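Local atomic coordinates of beta subunit of photoactivated adenylyl cyclase (Beggiatoa sp. PS, PDB entry 5M27), a protein that probably converts ATP to cyclic AMP in response to blue light, joining a flavin-binding photosensor domain to a class III adenylyl cyclase catalytic domain. Residues F157-L162 against D204-S209; P149-K154 against Y253-E258. All coordinates share one frame; numbering follows the deposited sequence.

Interaction 1 (F157-L162 against D204-S209); sequences FFSDIL and DCVMAS. With CA (calcium ion), chain L.
Asp204 OD2 is held twice. Asp204 OD2 binds the calcium ion at 2.8 Å. It also accepts the N-H of Ile161, with Asp204 OD2 3.1 Å from Ile161 N. That N-H arrives on the anti side of the carboxylate, slightly out of its plane. Asp204 CG sits between its own backbone N and carbonyl carbon (chi1 64°), which turns the carboxylate toward 157-162. Asp160 OD2 binds the same ion at 2.6 Å. The two carboxylates share the calcium with their planes 42° apart. Ile161 O and a water are further ligands. Asp160 OD1 forms a salt bridge with Arg287, which probably fixes the turn of this carboxylate. Cys205 SG lies 3.4 Å from Asp160 CB.

Beyond the ion the strands run antiparallel. Ser159 and Val206 form a hydrogen-bonded pair, with Val206 N 2.8 Å from Ser159 O. Phe157 and Ala208 form the next such pair. Between them Phe158 and Met207 form a non-hydrogen-bonded pair, their side chains on the same face of the sheet. With chi1 at -177°, Met207 CG swings away from the backbone N and lies over one face of the Phe158 ring, 3.5 Å from Phe158 CZ. SD stands obliquely to the ring in a Met-aromatic contact. Val206 CB packs on Ser159 OG, which hydrogen-bonds Tyr183. Helix 274-285 also packs on Phe158 and Met207. Two aspartates and a backbone carbonyl around an ion are typical of the metal site of class III nucleotidyl cyclases.

Interaction 2 (P149-K154 against Y253-E258); sequences PQLVEK and YGHVIE
Tyr253 lays its side chain past Lys154 and Glu153, in a path set by CG standing anti to the backbone N (chi1 173°). Tyr253 CB and CG pass Lys154 O more distantly. CD1 comes closer, 3.4 Å from Lys154 O, which also accepts the N-H of Gly254. CE1 and CZ reach toward Glu153 CB. At the tip, Tyr253 OH is 3.6 Å from Glu153 CB. Glu153 OE1 forms a salt bridge with Lys212, which the Tyr253 side chain also touches. With an alanine at Tyr253, a gap would probably open beside Glu153 CB, leaving Glu153 freer to move.

On the face that carries Glu153 and His255, Leu151 CD1 packs 3.6 Å from His255 CB. Leu151 CD2 meets Ile257 CG1. On the other face, the Lys154 and Val256 side chains cross at about a right angle, Lys154 CG 3.8 Å from Val256 CG2. Lys154 NZ lies 4.1 Å from Glu258 OE1, too far for a salt bridge, and has a long, weak ion pair with Glu197. Val152 and Val256 exchange two nearly straight backbone bonds. Pro149, Leu151 and Ile257 pack on the second subunit. This antiparallel pairing joins the first and fourth strands of the ferredoxin-like cyclase core.

After the N-terminal photosensor and its connecting helices, the chain enters the cyclase domain on strand 150-161. The first half of this strand serves interaction 2 and the second half interaction 1. Helices 164-170 and 173-193 and strand 197-202 follow. Strand 205-211 then returns beside 157-162, and interaction 1 closes a loop of 41 residues. After helix 215-235, strand 247-258 reaches 149-154, and interaction 2 closes a loop of 98 residues. Interaction 1 is nested inside it. Strand 150-161 thus lies between both partners in one sheet. The contacts touch where Ser209 OG packs 3.8 Å from Lys154 CE, and their centres are about 19 Å apart.

Interaction 1 (F157-L162 against D204-S209)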
loop_
_atom_site.group_PDB
_atom_site.type_symbol
_atom_site.label_atom_id
_atom_site.label_comp_id
_atom_site.label_asym_id
_atom_site.label_seq_id
_atom_site.Cartn_x
_atom_site.Cartn_y
_atom_site.Cartn_z
ATOM N N PHE B 157 -10.279 14.394 -4.683
ATOM C CA PHE B 157 -10.296 14.302 -6.147
ATOM C C PHE B 157 -10.537 12.850 -6.507
ATOM O O PHE B 157 -9.854 11.959 -5.976
ATOM C CB PHE B 157 -8.958 14.797 -6.717
ATOM C CG PHE B 157 -8.728 14.530 -8.211
ATOM C CD1 PHE B 157 -8.381 13.258 -8.681
ATOM C CD2 PHE B 157 -8.692 15.594 -9.110
ATOM C CE1 PHE B 157 -8.141 13.035 -10.034
ATOM C CE2 PHE B 157 -8.429 15.372 -10.500
ATOM C CZ PHE B 157 -8.158 14.098 -10.944
ATOM N N PHE B 158 -11.515 12.613 -7.388
ATOM C CA PHE B 158 -11.758 11.300 -7.979
ATOM C C PHE B 158 -11.890 11.444 -9.490
ATOM O O PHE B 158 -12.651 12.293 -9.969
ATOM C CB PHE B 158 -13.033 10.652 -7.437
ATOM C CG PHE B 158 -12.785 9.635 -6.382
ATOM C CD1 PHE B 158 -12.254 8.421 -6.708
ATOM C CD2 PHE B 158 -13.100 9.897 -5.054
ATOM C CE1 PHE B 158 -12.008 7.475 -5.737
ATOM C CE2 PHE B 158 -12.871 8.948 -4.072
ATOM C CZ PHE B 158 -12.324 7.736 -4.423
ATOM N N SER B 159 -11.184 10.598 -10.234
ATOM C CA SER B 159 -11.332 10.537 -11.684
ATOM C C SER B 159 -11.274 9.086 -12.132
ATOM O O SER B 159 -10.657 8.239 -11.469
ATOM C CB SER B 159 -10.251 11.356 -12.430
ATOM O OG SER B 159 -8.971 10.745 -12.397
ATOM N N ASP B 160 -11.931 8.789 -13.254
ATOM C CA ASP B 160 -11.785 7.453 -13.815
ATOM C C ASP B 160 -12.079 7.492 -15.309
ATOM O O ASP B 160 -12.552 8.492 -15.856
ATOM C CB ASP B 160 -12.657 6.423 -13.071
ATOM C CG ASP B 160 -14.052 6.288 -13.634
ATOM O OD1 ASP B 160 -14.614 7.297 -14.076
ATOM O OD2 ASP B 160 -14.612 5.168 -13.610
ATOM N N ILE B 161 -11.804 6.373 -15.955
ATOM C CA ILE B 161 -11.826 6.299 -17.410
ATOM C C ILE B 161 -13.257 6.054 -17.873
ATOM O O ILE B 161 -13.955 5.202 -17.318
ATOM C CB ILE B 161 -10.876 5.193 -17.889
ATOM C CG1 ILE B 161 -9.436 5.557 -17.476
ATOM C CG2 ILE B 161 -11.002 4.975 -19.401
ATOM C CD1 ILE B 161 -8.404 4.462 -17.784
ATOM N N LEU B 162 -13.696 6.817 -18.873
ATOM C CA LEU B 162 -15.017 6.630 -19.460
ATOM C C LEU B 162 -15.107 5.290 -20.186
ATOM O O LEU B 162 -14.219 4.942 -20.971
ATOM C CB LEU B 162 -15.316 7.744 -20.455
ATOM C CG LEU B 162 -16.677 7.610 -21.140
ATOM C CD1 LEU B 162 -17.779 7.893 -20.119
ATOM C CD2 LEU B 162 -16.779 8.504 -22.392
ATOM N N ASP B 204 -9.648 1.329 -12.235
ATOM C CA ASP B 204 -9.226 2.415 -13.105
ATOM C C ASP B 204 -9.371 3.802 -12.473
ATOM O O ASP B 204 -9.094 4.794 -13.156
ATOM C CB ASP B 204 -10.005 2.352 -14.416
ATOM C CG ASP B 204 -11.479 2.566 -14.223
ATOM O OD1 ASP B 204 -12.098 1.796 -13.464
ATOM O OD2 ASP B 204 -12.036 3.475 -14.864
ATOM N N CYS B 205 -9.772 3.905 -11.204
ATOM C CA CYS B 205 -10.032 5.203 -10.581
ATOM C C CYS B 205 -8.786 5.758 -9.895
ATOM O O CYS B 205 -8.000 5.022 -9.288
ATOM C CB CYS B 205 -11.174 5.113 -9.559
ATOM S SG CYS B 205 -12.768 4.521 -10.275
ATOM N N VAL B 206 -8.623 7.072 -9.982
ATOM C CA VAL B 206 -7.531 7.775 -9.321
ATOM C C VAL B 206 -8.159 8.583 -8.186
ATOM O O VAL B 206 -9.067 9.396 -8.421
ATOM C CB VAL B 206 -6.756 8.675 -10.298
ATOM C CG1 VAL B 206 -5.586 9.391 -9.594
ATOM C CG2 VAL B 206 -6.253 7.881 -11.502
ATOM N N MET B 207 -7.719 8.321 -6.958
ATOM C CA MET B 207 -8.148 9.068 -5.778
ATOM C C MET B 207 -6.991 9.941 -5.322
ATOM O O MET B 207 -5.862 9.467 -5.249
ATOM C CB MET B 207 -8.579 8.127 -4.650
ATOM C CG MET B 207 -9.110 8.810 -3.410
ATOM S SD MET B 207 -9.341 7.641 -2.026
ATOM C CE MET B 207 -9.785 8.747 -0.695
ATOM N N ALA B 208 -7.277 11.206 -5.017
ATOM C CA ALA B 208 -6.245 12.147 -4.618
ATOM C C ALA B 208 -6.852 13.163 -3.661
ATOM O O ALA B 208 -8.065 13.185 -3.423
ATOM C CB ALA B 208 -5.622 12.841 -5.840
ATOM N N SER B 209 -5.997 14.028 -3.128
ATOM C CA SER B 209 -6.471 15.042 -2.200
ATOM C C SER B 209 -5.660 16.313 -2.377
ATOM O O SER B 209 -4.471 16.269 -2.715
ATOM C CB SER B 209 -6.403 14.554 -0.743
ATOM O OG SER B 209 -5.073 14.633 -0.210
HETATM CA CA CA L . -14.721 3.476 -15.541
HETATM O O HOH W 1 -14.346 1.238 -14.179
#

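Interaction 2 (P149-K154 against Y253-E258)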
loop_
_atom_site.group_PDB
_atom_site.type_symbol
_atom_site.label_atom_id
_atom_site.label_comp_id
_atom_site.label_asym_id
_atom_site.label_seq_id
_atom_site.Cartn_x
_atom_site.Cartn_y
_atom_site.Cartn_z
ATOM N N PRO B 149 -3.931 9.280 13.686
ATOM C CA PRO B 149 -4.623 9.950 12.590
ATOM C C PRO B 149 -5.144 11.309 13.033
ATOM O O PRO B 149 -5.476 11.530 14.197
ATOM C CB PRO B 149 -5.764 8.984 12.255
ATOM C CG PRO B 149 -5.224 7.641 12.652
ATOM C CD PRO B 149 -4.429 7.912 13.904
ATOM N N GLN B 150 -5.191 12.230 12.092
ATOM C CA GLN B 150 -5.599 13.596 12.358
ATOM C C GLN B 150 -6.814 13.933 11.507
ATOM O O GLN B 150 -6.911 13.510 10.351
ATOM C CB GLN B 150 -4.460 14.557 12.052
ATOM C CG GLN B 150 -3.307 14.497 13.030
ATOM C CD GLN B 150 -3.587 15.280 14.292
ATOM O OE1 GLN B 150 -4.171 16.372 14.239
ATOM N NE2 GLN B 150 -3.156 14.745 15.442
ATOM N N LEU B 151 -7.740 14.676 12.084
ATOM C CA LEU B 151 -8.818 15.273 11.312
ATOM C C LEU B 151 -8.246 16.449 10.535
ATOM O O LEU B 151 -7.697 17.374 11.141
ATOM C CB LEU B 151 -9.930 15.722 12.252
ATOM C CG LEU B 151 -11.325 16.031 11.719
ATOM C CD1 LEU B 151 -11.288 17.298 10.852
ATOM C CD2 LEU B 151 -11.912 14.850 10.999
ATOM N N VAL B 152 -8.382 16.432 9.210
ATOM C CA VAL B 152 -7.871 17.501 8.368
ATOM C C VAL B 152 -8.947 17.899 7.372
ATOM O O VAL B 152 -9.808 17.094 7.006
ATOM C CB VAL B 152 -6.574 17.102 7.627
ATOM C CG1 VAL B 152 -5.438 16.854 8.636
ATOM C CG2 VAL B 152 -6.804 15.861 6.794
ATOM N N GLU B 153 -8.883 19.146 6.921
ATOM C CA GLU B 153 -9.780 19.644 5.887
ATOM C C GLU B 153 -9.148 19.387 4.517
ATOM O O GLU B 153 -8.033 19.849 4.243
ATOM C CB GLU B 153 -10.051 21.128 6.124
ATOM C CG GLU B 153 -10.706 21.404 7.469
ATOM C CD GLU B 153 -10.550 22.839 7.933
ATOM O OE1 GLU B 153 -9.449 23.232 8.383
ATOM O OE2 GLU B 153 -11.535 23.580 7.836
ATOM N N LYS B 154 -9.843 18.639 3.660
ATOM C CA LYS B 154 -9.250 18.229 2.394
ATOM C C LYS B 154 -10.231 18.387 1.247
ATOM O O LYS B 154 -11.450 18.230 1.391
ATOM C CB LYS B 154 -8.777 16.760 2.407
ATOM C CG LYS B 154 -7.570 16.471 3.237
ATOM C CD LYS B 154 -6.295 17.007 2.597
ATOM C CE LYS B 154 -5.056 16.265 3.167
ATOM N NZ LYS B 154 -3.800 16.920 2.700
ATOM N N TYR B 253 -15.286 18.539 -0.758
ATOM C CA TYR B 253 -14.548 19.192 0.310
ATOM C C TYR B 253 -15.189 18.831 1.640
ATOM O O TYR B 253 -16.404 19.012 1.818
ATOM C CB TYR B 253 -14.542 20.729 0.136
ATOM C CG TYR B 253 -13.919 21.469 1.312
ATOM C CD1 TYR B 253 -12.537 21.470 1.501
ATOM C CD2 TYR B 253 -14.705 22.173 2.217
ATOM C CE1 TYR B 253 -11.954 22.145 2.571
ATOM C CE2 TYR B 253 -14.128 22.840 3.298
ATOM C CZ TYR B 253 -12.756 22.822 3.461
ATOM O OH TYR B 253 -12.186 23.496 4.525
ATOM N N GLY B 254 -14.375 18.391 2.585
ATOM C CA GLY B 254 -14.909 18.086 3.903
ATOM C C GLY B 254 -13.809 17.700 4.868
ATOM O O GLY B 254 -12.629 17.580 4.500
ATOM N N HIS B 255 -14.227 17.534 6.124
ATOM C CA HIS B 255 -13.376 16.964 7.157
ATOM C C HIS B 255 -13.138 15.486 6.858
ATOM O O HIS B 255 -14.093 14.731 6.643
ATOM C CB HIS B 255 -14.035 17.085 8.530
ATOM C CG HIS B 255 -14.361 18.482 8.948
ATOM N ND1 HIS B 255 -14.016 19.591 8.205
ATOM C CD2 HIS B 255 -15.002 18.948 10.044
ATOM C CE1 HIS B 255 -14.419 20.682 8.832
ATOM N NE2 HIS B 255 -15.016 20.321 9.950
ATOM N N VAL B 256 -11.880 15.065 6.862
ATOM C CA VAL B 256 -11.554 13.651 6.753
ATOM C C VAL B 256 -10.488 13.320 7.775
ATOM O O VAL B 256 -9.644 14.153 8.121
ATOM C CB VAL B 256 -11.067 13.235 5.352
ATOM C CG1 VAL B 256 -12.154 13.478 4.312
ATOM C CG2 VAL B 256 -9.735 13.950 5.007
ATOM N N ILE B 257 -10.531 12.090 8.248
ATOM C CA ILE B 257 -9.503 11.561 9.126
ATOM C C ILE B 257 -8.427 10.927 8.268
ATOM O O ILE B 257 -8.694 9.980 7.522
ATOM C CB ILE B 257 -10.084 10.545 10.109
ATOM C CG1 ILE B 257 -11.246 11.172 10.885
ATOM C CG2 ILE B 257 -8.989 9.995 11.012
ATOM C CD1 ILE B 257 -12.053 10.110 11.619
ATOM N N GLU B 258 -7.207 11.422 8.401
ATOM C CA GLU B 258 -6.091 10.981 7.590
ATOM C C GLU B 258 -5.107 10.251 8.486
ATOM O O GLU B 258 -4.654 10.805 9.489
ATOM C CB GLU B 258 -5.439 12.177 6.895
ATOM C CG GLU B 258 -4.087 11.902 6.298
ATOM C CD GLU B 258 -3.684 13.005 5.325
ATOM O OE1 GLU B 258 -3.540 14.168 5.758
ATOM O OE2 GLU B 258 -3.551 12.705 4.116
#